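Local coordinates for protein tRNA (guanosine(18)-2'-O)-methyltransferase (Aquifex aeolicus, PDB 1ZJR) that catalyses the 2'-O-methylation of guanosine 18 in a subset of tRNAs, using S-adenosyl-L-methionine as methyl donor, at residues A102-K107 / E128-S133; A30-N35 / Y57-K62; F98-T103 / E138-K143; Y53-H58 / E81-P86. All blocks are in the same frame, centred on the assembly; numbering follows the deposited sequence.

Contact 1 (A102-K107 / E128-S133)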
loop_
_atom_site.group_PDB
_atom_site.type_symbol
_atom_site.label_atom_id
_atom_site.label_comp_id
_atom_site.label_asym_id
_atom_site.label_seq_id
_atom_site.Cartn_x
_atom_site.Cartn_y
_atom_site.Cartn_z
ATOM N N ALA A 102 1.778 8.023 8.835
ATOM C CA ALA A 102 3.052 8.211 8.154
ATOM C C ALA A 102 4.285 7.841 8.959
ATOM O O ALA A 102 4.381 8.134 10.148
ATOM C CB ALA A 102 3.167 9.654 7.687
ATOM N N THR A 103 5.239 7.196 8.296
ATOM C CA THR A 103 6.489 6.822 8.947
ATOM C C THR A 103 7.294 8.111 9.055
ATOM O O THR A 103 7.639 8.722 8.042
ATOM C CB THR A 103 7.289 5.824 8.101
ATOM O OG1 THR A 103 7.503 6.383 6.797
ATOM C CG2 THR A 103 6.533 4.505 7.977
ATOM N N TRP A 104 7.583 8.520 10.283
ATOM C CA TRP A 104 8.336 9.748 10.534
ATOM C C TRP A 104 9.400 9.431 11.579
ATOM O O TRP A 104 9.083 9.069 12.714
ATOM C CB TRP A 104 7.368 10.838 11.027
ATOM C CG TRP A 104 7.997 12.183 11.284
ATOM C CD1 TRP A 104 8.194 12.771 12.498
ATOM C CD2 TRP A 104 8.506 13.103 10.304
ATOM N NE1 TRP A 104 8.792 14.003 12.339
ATOM C CE2 TRP A 104 8.997 14.230 11.004
ATOM C CE3 TRP A 104 8.593 13.083 8.906
ATOM C CZ2 TRP A 104 9.570 15.331 10.352
ATOM C CZ3 TRP A 104 9.164 14.179 8.255
ATOM C CH2 TRP A 104 9.645 15.288 8.983
ATOM N N LEU A 105 10.663 9.552 11.183
ATOM C CA LEU A 105 11.783 9.245 12.069
ATOM C C LEU A 105 11.976 10.388 13.055
ATOM O O LEU A 105 12.648 11.377 12.762
ATOM C CB LEU A 105 13.053 9.019 11.238
ATOM C CG LEU A 105 14.203 8.226 11.866
ATOM C CD1 LEU A 105 13.709 6.844 12.300
ATOM C CD2 LEU A 105 15.332 8.088 10.848
ATOM N N SER A 106 11.373 10.240 14.227
ATOM C CA SER A 106 11.447 11.263 15.255
ATOM C C SER A 106 11.097 10.664 16.611
ATOM O O SER A 106 10.328 9.705 16.696
ATOM C CB SER A 106 10.475 12.393 14.915
ATOM O OG SER A 106 10.497 13.406 15.898
ATOM N N LYS A 107 11.664 11.229 17.673
ATOM C CA LYS A 107 11.392 10.734 19.016
ATOM C C LYS A 107 9.957 11.041 19.428
ATOM O O LYS A 107 9.449 10.484 20.400
ATOM C CB LYS A 107 12.377 11.345 20.020
ATOM C CG LYS A 107 13.800 10.790 19.914
ATOM C CD LYS A 107 14.406 11.046 18.538
ATOM C CE LYS A 107 15.808 10.460 18.410
ATOM N NZ LYS A 107 15.820 8.973 18.517
ATOM N N GLU A 128 12.421 9.696 2.075
ATOM C CA GLU A 128 12.892 11.056 2.317
ATOM C C GLU A 128 13.707 10.939 3.602
ATOM O O GLU A 128 13.690 9.895 4.254
ATOM C CB GLU A 128 11.730 12.044 2.492
ATOM C CG GLU A 128 10.890 12.285 1.223
ATOM C CD GLU A 128 11.675 12.903 0.056
ATOM O OE1 GLU A 128 11.079 13.102 -1.023
ATOM O OE2 GLU A 128 12.882 13.188 0.204
ATOM N N LEU A 129 14.418 12.000 3.963
ATOM C CA LEU A 129 15.273 11.993 5.146
ATOM C C LEU A 129 14.689 11.314 6.385
ATOM O O LEU A 129 15.344 10.472 7.005
ATOM C CB LEU A 129 15.683 13.429 5.493
ATOM C CG LEU A 129 16.789 13.556 6.541
ATOM C CD1 LEU A 129 18.028 12.815 6.059
ATOM C CD2 LEU A 129 17.108 15.023 6.782
ATOM N N GLN A 130 13.463 11.675 6.751
ATOM C CA GLN A 130 12.835 11.083 7.931
ATOM C C GLN A 130 11.679 10.136 7.586
ATOM O O GLN A 130 10.801 9.887 8.411
ATOM C CB GLN A 130 12.351 12.196 8.868
ATOM C CG GLN A 130 13.492 13.065 9.398
ATOM C CD GLN A 130 13.025 14.160 10.337
ATOM O OE1 GLN A 130 12.654 13.906 11.485
ATOM N NE2 GLN A 130 13.032 15.389 9.847
ATOM N N GLY A 131 11.704 9.590 6.375
ATOM C CA GLY A 131 10.651 8.684 5.944
ATOM C C GLY A 131 9.830 9.396 4.889
ATOM O O GLY A 131 10.135 9.330 3.695
ATOM N N VAL A 132 8.778 10.075 5.329
ATOM C CA VAL A 132 7.946 10.843 4.419
ATOM C C VAL A 132 8.479 12.273 4.467
ATOM O O VAL A 132 9.298 12.612 5.322
ATOM C CB VAL A 132 6.460 10.846 4.854
ATOM C CG1 VAL A 132 5.907 9.412 4.848
ATOM C CG2 VAL A 132 6.321 11.472 6.240
ATOM N N SER A 133 8.020 13.110 3.549
ATOM C CA SER A 133 8.462 14.498 3.520
ATOM C C SER A 133 7.800 15.285 4.644
ATOM O O SER A 133 6.828 14.831 5.248
ATOM C CB SER A 133 8.084 15.129 2.184
ATOM O OG SER A 133 6.679 15.081 2.011
#
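Gln130 and Trp104 form the centre of this contact, with Val132 beside them. It joins the end of strand 99-103 to the loop that follows strand 121-126 in the SPOUT methyltransferase fold, known for its topological knot. The loop makes a type I beta turn from Glu128 to Gly131, and the turn sets Gln130 against the indole. Gln130 CB sits over the face of the six-membered ring, 3.9 Å from its centroid and only 16° off the normal, a CH-pi contact. The extended chain then carries the amide along over that face, with amide and ring planes 36° apart. Trp104 starts out from the backbone away from the loop, but with CG anti to its own N (chi1 -178°) the far end of the indole comes back against it.

Val132 meets the ring in two ways. Its carbonyl O lies in the ring plane at the edge, 3.3 Å from Trp104 CZ3, while its CG2 packs 3.9 Å from Trp104 CE3 and also touches Ala102 CB.

Two backbone bonds flank a single bridge between Trp104 and Gly131: Leu105 N to Gln130 O (2.8 Å) and Val132 N to Thr103 O. At Gly131 a CB would point into Thr103 O and, at these backbone angles, jam against the preceding carbonyl O, which calls for glycine.

Thr103, a predicted S-adenosyl-L-methionine-binding residue, hydrogen-bonds through OG1 to a glycerol that is probably from the crystallisation liquor. Its backbone O receives the Val132 N-H at 3.2 Å from nearly straight ahead of the carbonyl.

Contact 2 (A30-N35 / Y57-K62)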
loop_
_atom_site.group_PDB
_atom_site.type_symbol
_atom_site.label_atom_id
_atom_site.label_comp_id
_atom_site.label_asym_id
_atom_site.label_seq_id
_atom_site.Cartn_x
_atom_site.Cartn_y
_atom_site.Cartn_z
ATOM N N ALA A 30 3.376 5.416 -1.517
ATOM C CA ALA A 30 4.833 5.349 -1.548
ATOM C C ALA A 30 5.354 6.743 -1.877
ATOM O O ALA A 30 5.175 7.248 -2.988
ATOM C CB ALA A 30 5.296 4.350 -2.603
ATOM N N ASP A 31 5.999 7.361 -0.898
ATOM C CA ASP A 31 6.506 8.709 -1.067
ATOM C C ASP A 31 7.964 8.744 -1.469
ATOM O O ASP A 31 8.853 8.610 -0.631
ATOM C CB ASP A 31 6.304 9.510 0.223
ATOM C CG ASP A 31 6.948 10.882 0.156
ATOM O OD1 ASP A 31 6.967 11.465 -0.944
ATOM O OD2 ASP A 31 7.423 11.376 1.196
ATOM N N ASN A 32 8.191 8.909 -2.767
ATOM C CA ASN A 32 9.528 9.001 -3.330
ATOM C C ASN A 32 10.441 7.823 -3.000
ATOM O O ASN A 32 11.551 8.011 -2.489
ATOM C CB ASN A 32 10.177 10.317 -2.882
ATOM C CG ASN A 32 11.400 10.677 -3.706
ATOM O OD1 ASN A 32 11.574 10.189 -4.825
ATOM N ND2 ASN A 32 12.245 11.547 -3.162
ATOM N N VAL A 33 9.984 6.608 -3.298
ATOM C CA VAL A 33 10.808 5.426 -3.054
ATOM C C VAL A 33 11.912 5.412 -4.105
ATOM O O VAL A 33 11.644 5.392 -5.306
ATOM C CB VAL A 33 9.978 4.125 -3.143
ATOM C CG1 VAL A 33 10.900 2.914 -3.263
ATOM C CG2 VAL A 33 9.117 3.992 -1.896
ATOM N N LYS A 34 13.152 5.419 -3.629
ATOM C CA LYS A 34 14.339 5.452 -4.476
ATOM C C LYS A 34 14.431 4.479 -5.651
ATOM O O LYS A 34 14.129 4.845 -6.788
ATOM C CB LYS A 34 15.590 5.302 -3.602
ATOM C CG LYS A 34 16.558 6.475 -3.682
ATOM C CD LYS A 34 17.124 6.628 -5.087
ATOM C CE LYS A 34 18.138 7.762 -5.164
ATOM N NZ LYS A 34 18.676 7.923 -6.546
ATOM N N ASN A 35 14.845 3.243 -5.388
ATOM C CA ASN A 35 15.021 2.280 -6.471
ATOM C C ASN A 35 13.850 1.354 -6.763
ATOM O O ASN A 35 13.010 1.079 -5.898
ATOM C CB ASN A 35 16.290 1.455 -6.234
ATOM C CG ASN A 35 16.163 0.509 -5.069
ATOM O OD1 ASN A 35 15.717 -0.628 -5.221
ATOM N ND2 ASN A 35 16.548 0.977 -3.890
ATOM N N TYR A 57 4.473 8.806 -5.491
ATOM C CA TYR A 57 4.976 10.108 -5.907
ATOM C C TYR A 57 6.465 9.889 -6.150
ATOM O O TYR A 57 7.151 9.337 -5.297
ATOM C CB TYR A 57 4.760 11.108 -4.771
ATOM C CG TYR A 57 5.374 12.480 -4.976
ATOM C CD1 TYR A 57 6.302 12.982 -4.070
ATOM C CD2 TYR A 57 4.965 13.303 -6.027
ATOM C CE1 TYR A 57 6.807 14.278 -4.193
ATOM C CE2 TYR A 57 5.463 14.597 -6.163
ATOM C CZ TYR A 57 6.381 15.079 -5.241
ATOM O OH TYR A 57 6.862 16.364 -5.356
ATOM N N HIS A 58 6.974 10.299 -7.307
ATOM C CA HIS A 58 8.392 10.090 -7.571
ATOM C C HIS A 58 9.073 11.262 -8.270
ATOM O O HIS A 58 8.421 12.072 -8.927
ATOM C CB HIS A 58 8.581 8.804 -8.382
ATOM C CG HIS A 58 10.013 8.411 -8.565
ATOM N ND1 HIS A 58 10.896 8.306 -7.509
ATOM C CD2 HIS A 58 10.715 8.085 -9.676
ATOM C CE1 HIS A 58 12.078 7.933 -7.964
ATOM N NE2 HIS A 58 11.996 7.792 -9.275
ATOM N N ALA A 59 10.392 11.343 -8.108
ATOM C CA ALA A 59 11.199 12.403 -8.699
ATOM C C ALA A 59 11.005 12.505 -10.209
ATOM O O ALA A 59 10.750 11.504 -10.882
ATOM C CB ALA A 59 12.668 12.170 -8.375
ATOM N N GLU A 60 11.143 13.722 -10.734
ATOM C CA GLU A 60 10.977 13.981 -12.163
ATOM C C GLU A 60 9.738 13.254 -12.664
ATOM O O GLU A 60 9.830 12.152 -13.207
ATOM C CB GLU A 60 12.202 13.503 -12.945
ATOM C CG GLU A 60 13.501 14.178 -12.549
ATOM C CD GLU A 60 14.655 13.774 -13.443
ATOM O OE1 GLU A 60 14.625 14.118 -14.645
ATOM O OE2 GLU A 60 15.588 13.110 -12.947
ATOM N N GLY A 61 8.578 13.878 -12.487
ATOM C CA GLY A 61 7.345 13.243 -12.906
ATOM C C GLY A 61 7.088 12.119 -11.924
ATOM O O GLY A 61 6.515 12.352 -10.860
ATOM N N LYS A 62 7.527 10.912 -12.284
ATOM C CA LYS A 62 7.393 9.706 -11.459
ATOM C C LYS A 62 7.194 8.454 -12.307
ATOM O O LYS A 62 6.569 7.493 -11.862
ATOM C CB LYS A 62 6.238 9.837 -10.472
HETATM O O HOH W 1 7.637 6.293 -4.776
#
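Asn32 and His58 meet where strands 26-31 and 51-57 run out into loops. His58 ND1 reaches Asn32 OD1 in a weak hydrogen bond, 3.3 Å long and bent to 133°, with the side chains crossing at about a right angle. Each CG stands anti to its own N (chi1 -164° and -173°), which brings amide and imidazole together. With an alanine at His58, Asn32 OD1 would probably lose this donor and a gap open beside the Val33 and Lys34 carbonyls near CE1.

Beside them the backbones are zipped by Tyr57 N to Ala30 O at 3.0 Å and Asn32 N to Tyr57 O at 2.8 Å. A water accepts from Val33 N and donates to Tyr57 O, so two donors grip that carbonyl.

Asp31 and Tyr57 run side by side, carboxylate and ring nearly coplanar, with Asp31 OD1 at the ring edge 3.5 Å from Tyr57 CD1. OD1 is buried without a polar partner in the model, whereas OD2 accepts from Ser133 N. Glu128 takes a hydrogen bond from Asn32 ND2, which, with the weak OD1 bond, helps set the amide's rotation. The whole is the carboxyl-terminal end of a parallel beta-alpha-beta crossover through helix 36-49.

Contact 3 (F98-T103 / E138-K143)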
loop_
_atom_site.group_PDB
_atom_site.type_symbol
_atom_site.label_atom_id
_atom_site.label_comp_id
_atom_site.label_asym_id
_atom_site.label_seq_id
_atom_site.Cartn_x
_atom_site.Cartn_y
_atom_site.Cartn_z
ATOM N N PHE A 98 -10.446 8.780 6.079
ATOM C CA PHE A 98 -9.273 7.915 6.205
ATOM C C PHE A 98 -8.242 8.534 7.141
ATOM O O PHE A 98 -7.970 9.729 7.060
ATOM C CB PHE A 98 -8.613 7.703 4.840
ATOM C CG PHE A 98 -9.347 6.752 3.940
ATOM C CD1 PHE A 98 -8.813 5.493 3.658
ATOM C CD2 PHE A 98 -10.547 7.119 3.345
ATOM C CE1 PHE A 98 -9.465 4.615 2.790
ATOM C CE2 PHE A 98 -11.210 6.250 2.475
ATOM C CZ PHE A 98 -10.667 4.995 2.196
ATOM N N GLN A 99 -7.675 7.732 8.037
ATOM C CA GLN A 99 -6.638 8.248 8.924
ATOM C C GLN A 99 -5.338 8.134 8.135
ATOM O O GLN A 99 -5.091 7.120 7.474
ATOM C CB GLN A 99 -6.531 7.429 10.215
ATOM C CG GLN A 99 -6.057 5.994 10.039
ATOM C CD GLN A 99 -5.764 5.299 11.367
ATOM O OE1 GLN A 99 -5.590 4.082 11.419
ATOM N NE2 GLN A 99 -5.701 6.072 12.443
ATOM N N ILE A 100 -4.525 9.181 8.185
ATOM C CA ILE A 100 -3.253 9.191 7.477
ATOM C C ILE A 100 -2.150 8.816 8.463
ATOM O O ILE A 100 -1.875 9.551 9.414
ATOM C CB ILE A 100 -2.962 10.584 6.883
ATOM C CG1 ILE A 100 -4.185 11.076 6.100
ATOM C CG2 ILE A 100 -1.730 10.519 5.984
ATOM C CD1 ILE A 100 -4.622 10.159 4.967
ATOM N N VAL A 101 -1.533 7.663 8.225
ATOM C CA VAL A 101 -0.473 7.127 9.074
ATOM C C VAL A 101 0.852 7.223 8.318
ATOM O O VAL A 101 1.037 6.576 7.287
ATOM C CB VAL A 101 -0.777 5.651 9.424
ATOM C CG1 VAL A 101 0.303 5.072 10.337
ATOM C CG2 VAL A 101 -2.151 5.561 10.100
ATOM N N ALA A 102 1.778 8.023 8.835
ATOM C CA ALA A 102 3.052 8.211 8.154
ATOM C C ALA A 102 4.285 7.841 8.959
ATOM O O ALA A 102 4.381 8.134 10.148
ATOM C CB ALA A 102 3.167 9.654 7.687
ATOM N N THR A 103 5.239 7.196 8.296
ATOM C CA THR A 103 6.489 6.822 8.947
ATOM C C THR A 103 7.294 8.111 9.055
ATOM O O THR A 103 7.639 8.722 8.042
ATOM C CB THR A 103 7.289 5.824 8.101
ATOM O OG1 THR A 103 7.503 6.383 6.797
ATOM C CG2 THR A 103 6.533 4.505 7.977
ATOM N N GLU A 138 2.951 16.827 7.937
ATOM C CA GLU A 138 2.157 17.935 8.463
ATOM C C GLU A 138 0.659 17.644 8.482
ATOM O O GLU A 138 -0.071 18.200 9.301
ATOM C CB GLU A 138 2.410 19.202 7.645
ATOM C CG GLU A 138 3.776 19.822 7.871
ATOM C CD GLU A 138 3.959 20.335 9.288
ATOM O OE1 GLU A 138 3.819 19.535 10.239
ATOM O OE2 GLU A 138 4.246 21.540 9.451
ATOM N N ILE A 139 0.205 16.772 7.586
ATOM C CA ILE A 139 -1.211 16.435 7.510
ATOM C C ILE A 139 -1.551 15.053 8.075
ATOM O O ILE A 139 -2.709 14.642 8.070
ATOM C CB ILE A 139 -1.709 16.508 6.047
ATOM C CG1 ILE A 139 -3.235 16.438 6.012
ATOM C CG2 ILE A 139 -1.113 15.362 5.224
ATOM C CD1 ILE A 139 -3.916 17.588 6.731
ATOM N N ALA A 140 -0.545 14.343 8.575
ATOM C CA ALA A 140 -0.757 13.004 9.120
ATOM C C ALA A 140 -1.533 12.983 10.435
ATOM O O ALA A 140 -1.432 13.902 11.242
ATOM C CB ALA A 140 0.588 12.307 9.312
ATOM N N ASP A 141 -2.301 11.917 10.639
ATOM C CA ASP A 141 -3.078 11.731 11.860
ATOM C C ASP A 141 -2.202 10.990 12.862
ATOM O O ASP A 141 -2.312 11.184 14.073
ATOM C CB ASP A 141 -4.333 10.905 11.571
ATOM C CG ASP A 141 -5.334 11.652 10.717
ATOM O OD1 ASP A 141 -5.915 12.637 11.219
ATOM O OD2 ASP A 141 -5.535 11.262 9.547
ATOM N N LYS A 142 -1.332 10.131 12.340
ATOM C CA LYS A 142 -0.417 9.359 13.172
ATOM C C LYS A 142 0.986 9.395 12.572
ATOM O O LYS A 142 1.152 9.287 11.355
ATOM C CB LYS A 142 -0.881 7.900 13.270
ATOM C CG LYS A 142 -2.191 7.678 14.027
ATOM C CD LYS A 142 -2.020 7.924 15.518
ATOM C CE LYS A 142 -3.306 7.617 16.274
ATOM N NZ LYS A 142 -4.434 8.451 15.783
ATOM N N LYS A 143 1.986 9.569 13.432
ATOM C CA LYS A 143 3.387 9.581 13.015
ATOM C C LYS A 143 3.991 8.357 13.690
ATOM O O LYS A 143 4.020 8.279 14.913
ATOM C CB LYS A 143 4.084 10.857 13.497
ATOM C CG LYS A 143 3.492 12.131 12.915
ATOM C CD LYS A 143 4.283 13.362 13.332
ATOM C CE LYS A 143 4.323 13.514 14.838
ATOM N NZ LYS A 143 5.123 14.704 15.246
#
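Asp141 turns its carboxylate onto Ile100 because its CG stands anti to the carbonyl carbon, beside its own N (chi1 -69°). From there OD2 accepts the Ile100 N-H at 2.7 Å, almost straight at 169°, using the anti lone pair. The same two residues are joined a second time, by Asp141 N to Ile100 O at 2.7 Å, this donor lying in the carbonyl plane. Ile100 O also receives Lys142 N, at 3.0 Å and tilted 20° from that plane, so two successive N-H groups grip one oxygen. The backbone of Ile100 is therefore held through both its N and its O, with the aspartate standing in for a strand neighbour at N.

Beyond this point ordinary parallel pairing takes over. Ala102 N bonds to Lys142 O at 2.9 Å. Val101 and Lys142 share one face of the sheet, Val101 CG2 and Lys142 CB 4.1 Å apart, while Ala102 and Lys143 share the other. On that second face the methyl of Ala140 touches Ala102 CB at 4.0 Å and lies more loosely against Ile100 CG2.

Lys143 extends outward to a salt bridge with Glu108. Strand 99-103 runs between 142-145 and 121-126: Ile100 packs on Val122 and Val124 of the latter, and helix 86-95 lies against the contact, with Leu91 touching Ile139 and Lys94 donating to Ile139 O.

Contact 4 (Y53-H58 / E81-P86)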
loop_
_atom_site.group_PDB
_atom_site.type_symbol
_atom_site.label_atom_id
_atom_site.label_comp_id
_atom_site.label_asym_id
_atom_site.label_seq_id
_atom_site.Cartn_x
_atom_site.Cartn_y
_atom_site.Cartn_z
ATOM N N TYR A 53 -5.135 -0.689 -3.512
ATOM C CA TYR A 53 -4.688 0.580 -4.085
ATOM C C TYR A 53 -3.341 1.057 -3.557
ATOM O O TYR A 53 -3.167 1.237 -2.347
ATOM C CB TYR A 53 -5.725 1.677 -3.828
ATOM C CG TYR A 53 -7.116 1.347 -4.316
ATOM C CD1 TYR A 53 -8.088 0.868 -3.437
ATOM C CD2 TYR A 53 -7.464 1.522 -5.656
ATOM C CE1 TYR A 53 -9.378 0.574 -3.879
ATOM C CE2 TYR A 53 -8.753 1.230 -6.112
ATOM C CZ TYR A 53 -9.701 0.760 -5.219
ATOM O OH TYR A 53 -10.976 0.485 -5.660
ATOM N N LEU A 54 -2.405 1.276 -4.478
ATOM C CA LEU A 54 -1.066 1.764 -4.147
ATOM C C LEU A 54 -0.844 3.035 -4.960
ATOM O O LEU A 54 -0.874 2.998 -6.190
ATOM C CB LEU A 54 0.000 0.738 -4.560
ATOM C CG LEU A 54 1.388 0.685 -3.893
ATOM C CD1 LEU A 54 2.403 0.312 -4.952
ATOM C CD2 LEU A 54 1.768 1.986 -3.226
ATOM N N TYR A 55 -0.637 4.154 -4.278
ATOM C CA TYR A 55 -0.378 5.427 -4.943
ATOM C C TYR A 55 1.090 5.733 -4.727
ATOM O O TYR A 55 1.680 5.270 -3.751
ATOM C CB TYR A 55 -1.219 6.542 -4.325
ATOM C CG TYR A 55 -2.702 6.373 -4.548
ATOM C CD1 TYR A 55 -3.452 5.507 -3.755
ATOM C CD2 TYR A 55 -3.353 7.063 -5.571
ATOM C CE1 TYR A 55 -4.813 5.329 -3.975
ATOM C CE2 TYR A 55 -4.719 6.894 -5.799
ATOM C CZ TYR A 55 -5.441 6.024 -4.998
ATOM O OH TYR A 55 -6.787 5.842 -5.218
ATOM N N TYR A 56 1.686 6.501 -5.630
ATOM C CA TYR A 56 3.093 6.837 -5.476
ATOM C C TYR A 56 3.443 8.197 -6.064
ATOM O O TYR A 56 2.791 8.681 -6.990
ATOM C CB TYR A 56 3.966 5.748 -6.108
ATOM C CG TYR A 56 4.007 5.752 -7.619
ATOM C CD1 TYR A 56 5.001 6.454 -8.308
ATOM C CD2 TYR A 56 3.068 5.037 -8.364
ATOM C CE1 TYR A 56 5.059 6.436 -9.696
ATOM C CE2 TYR A 56 3.118 5.014 -9.751
ATOM C CZ TYR A 56 4.119 5.713 -10.412
ATOM O OH TYR A 56 4.186 5.671 -11.784
ATOM N N TYR A 57 4.473 8.806 -5.491
ATOM C CA TYR A 57 4.976 10.108 -5.907
ATOM C C TYR A 57 6.465 9.889 -6.150
ATOM O O TYR A 57 7.151 9.337 -5.297
ATOM C CB TYR A 57 4.760 11.108 -4.771
ATOM C CG TYR A 57 5.374 12.480 -4.976
ATOM C CD1 TYR A 57 6.302 12.982 -4.070
ATOM C CD2 TYR A 57 4.965 13.303 -6.027
ATOM C CE1 TYR A 57 6.807 14.278 -4.193
ATOM C CE2 TYR A 57 5.463 14.597 -6.163
ATOM C CZ TYR A 57 6.381 15.079 -5.241
ATOM O OH TYR A 57 6.862 16.364 -5.356
ATOM N N HIS A 58 6.974 10.299 -7.307
ATOM C CA HIS A 58 8.392 10.090 -7.571
ATOM C C HIS A 58 9.073 11.262 -8.270
ATOM O O HIS A 58 8.421 12.072 -8.927
ATOM C CB HIS A 58 8.581 8.804 -8.382
ATOM C CG HIS A 58 10.013 8.411 -8.565
ATOM N ND1 HIS A 58 10.896 8.306 -7.509
ATOM C CD2 HIS A 58 10.715 8.085 -9.676
ATOM C CE1 HIS A 58 12.078 7.933 -7.964
ATOM N NE2 HIS A 58 11.996 7.792 -9.275
ATOM N N GLU A 81 -1.236 3.917 -8.964
ATOM C CA GLU A 81 -1.507 5.240 -9.517
ATOM C C GLU A 81 -0.492 6.306 -9.120
ATOM O O GLU A 81 -0.242 6.535 -7.937
ATOM C CB GLU A 81 -2.902 5.697 -9.082
ATOM C CG GLU A 81 -3.381 6.996 -9.725
ATOM C CD GLU A 81 -4.783 7.380 -9.275
ATOM O OE1 GLU A 81 -5.682 6.511 -9.338
ATOM O OE2 GLU A 81 -4.988 8.545 -8.864
ATOM N N LYS A 82 0.072 6.965 -10.126
ATOM C CA LYS A 82 1.047 8.027 -9.914
ATOM C C LYS A 82 0.301 9.295 -9.496
ATOM O O LYS A 82 -0.754 9.609 -10.041
ATOM C CB LYS A 82 1.832 8.263 -11.214
ATOM C CG LYS A 82 2.780 9.461 -11.198
ATOM C CD LYS A 82 3.564 9.539 -12.509
ATOM C CE LYS A 82 4.237 10.889 -12.683
ATOM N NZ LYS A 82 5.047 10.952 -13.935
ATOM N N VAL A 83 0.848 10.005 -8.514
ATOM C CA VAL A 83 0.255 11.237 -7.999
ATOM C C VAL A 83 1.280 12.356 -8.176
ATOM O O VAL A 83 2.472 12.123 -8.003
ATOM C CB VAL A 83 -0.090 11.088 -6.496
ATOM C CG1 VAL A 83 -0.442 12.438 -5.892
ATOM C CG2 VAL A 83 -1.253 10.117 -6.331
ATOM N N ASP A 84 0.821 13.557 -8.525
ATOM C CA ASP A 84 1.730 14.689 -8.723
ATOM C C ASP A 84 1.812 15.591 -7.504
ATOM O O ASP A 84 2.736 16.390 -7.373
ATOM C CB ASP A 84 1.293 15.532 -9.924
ATOM C CG ASP A 84 1.379 14.780 -11.227
ATOM O OD1 ASP A 84 2.409 14.111 -11.460
ATOM O OD2 ASP A 84 0.421 14.866 -12.023
ATOM N N ASN A 85 0.838 15.464 -6.614
ATOM C CA ASN A 85 0.787 16.277 -5.406
ATOM C C ASN A 85 0.322 15.386 -4.256
ATOM O O ASN A 85 -0.870 15.131 -4.108
ATOM C CB ASN A 85 -0.192 17.433 -5.625
ATOM C CG ASN A 85 -0.239 18.400 -4.460
ATOM O OD1 ASN A 85 -0.851 19.468 -4.561
ATOM N ND2 ASN A 85 0.394 18.039 -3.348
ATOM N N PRO A 86 1.266 14.908 -3.426
ATOM C CA PRO A 86 0.979 14.031 -2.282
ATOM C C PRO A 86 -0.027 14.563 -1.273
ATOM O O PRO A 86 -1.008 13.892 -0.955
ATOM C CB PRO A 86 2.354 13.822 -1.648
ATOM C CG PRO A 86 3.282 13.949 -2.811
ATOM C CD PRO A 86 2.715 15.132 -3.554
HETATM O O HOH W 2 -7.746 7.135 -7.739
#
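Glu81 opens the pairing with strand 51-57: its N bonds to Leu54 O at 2.9 Å and its O takes Tyr56 N. Its extended side chain runs alongside Tyr55, pointing the same way, with OE2 in the ring plane at the edge, 3.5 Å from Tyr55 CE2. A water joins the two ends, donating to Glu81 OE1 and hydrogen-bonded to Tyr55 OH.

The backbone of Lys82 lies against one face of the Tyr56 ring, on the other face of the sheet. The tyrosine CG sits between the backbone N and the carbonyl carbon (chi1 75°), which folds the ring across the neighbouring strand. Lys82 CA makes a CH-pi contact 3.9 Å from the ring centroid, and Lys82 CB comes to 3.5 Å from Tyr56 CZ. Tyr56 OH is bonded to Lys62 O; a leucine at this position would probably leave that carbonyl without its mate and uncover the Lys82 backbone.

Val83 bonds through N to Tyr56 O at 2.8 Å, and its CG2 touches the edge of the Tyr55 ring. Its O lies in the plane of the Tyr57 ring at the edge, and Asp84 O approaches the same ring obliquely. Pro86 closes the walk: its CG stands over the face of Tyr57, 3.5 Å from the centroid and 18° off the normal.

The strands belong to a beta-alpha-beta unit, with 79-82 outermost in the chain's sheet and 51-57 between it and 26-31. Pro86 begins helix 86-95, whose Phe93 meets Tyr55 edge-to-face, while Phe39 of helix 36-49 meets Tyr56 in the same manner.

All four contacts are partly buried and belong to one parallel sheet. Contacts 3 and 4 pair strands directly; half the touching residues of contact 3 are buried, whereas contact 4 lies at the sheet's edge and relies on tyrosine rings rather than on a carboxylate gripping backbone. Contacts 1 and 2 sit where strands end in loops, and polar links tie them together: Ser133 N to Asp31 OD2 and Asn32 ND2 to Glu128 OE1. Contacts 1 and 3 share Ala102 and Thr103 on strand 99-103; contacts 2 and 4 share Tyr57 and His58. Thr103, in touch across contact 1 alone, puts contacts 1 and 3 at the predicted S-adenosyl-L-methionine site; contact 4 lies away.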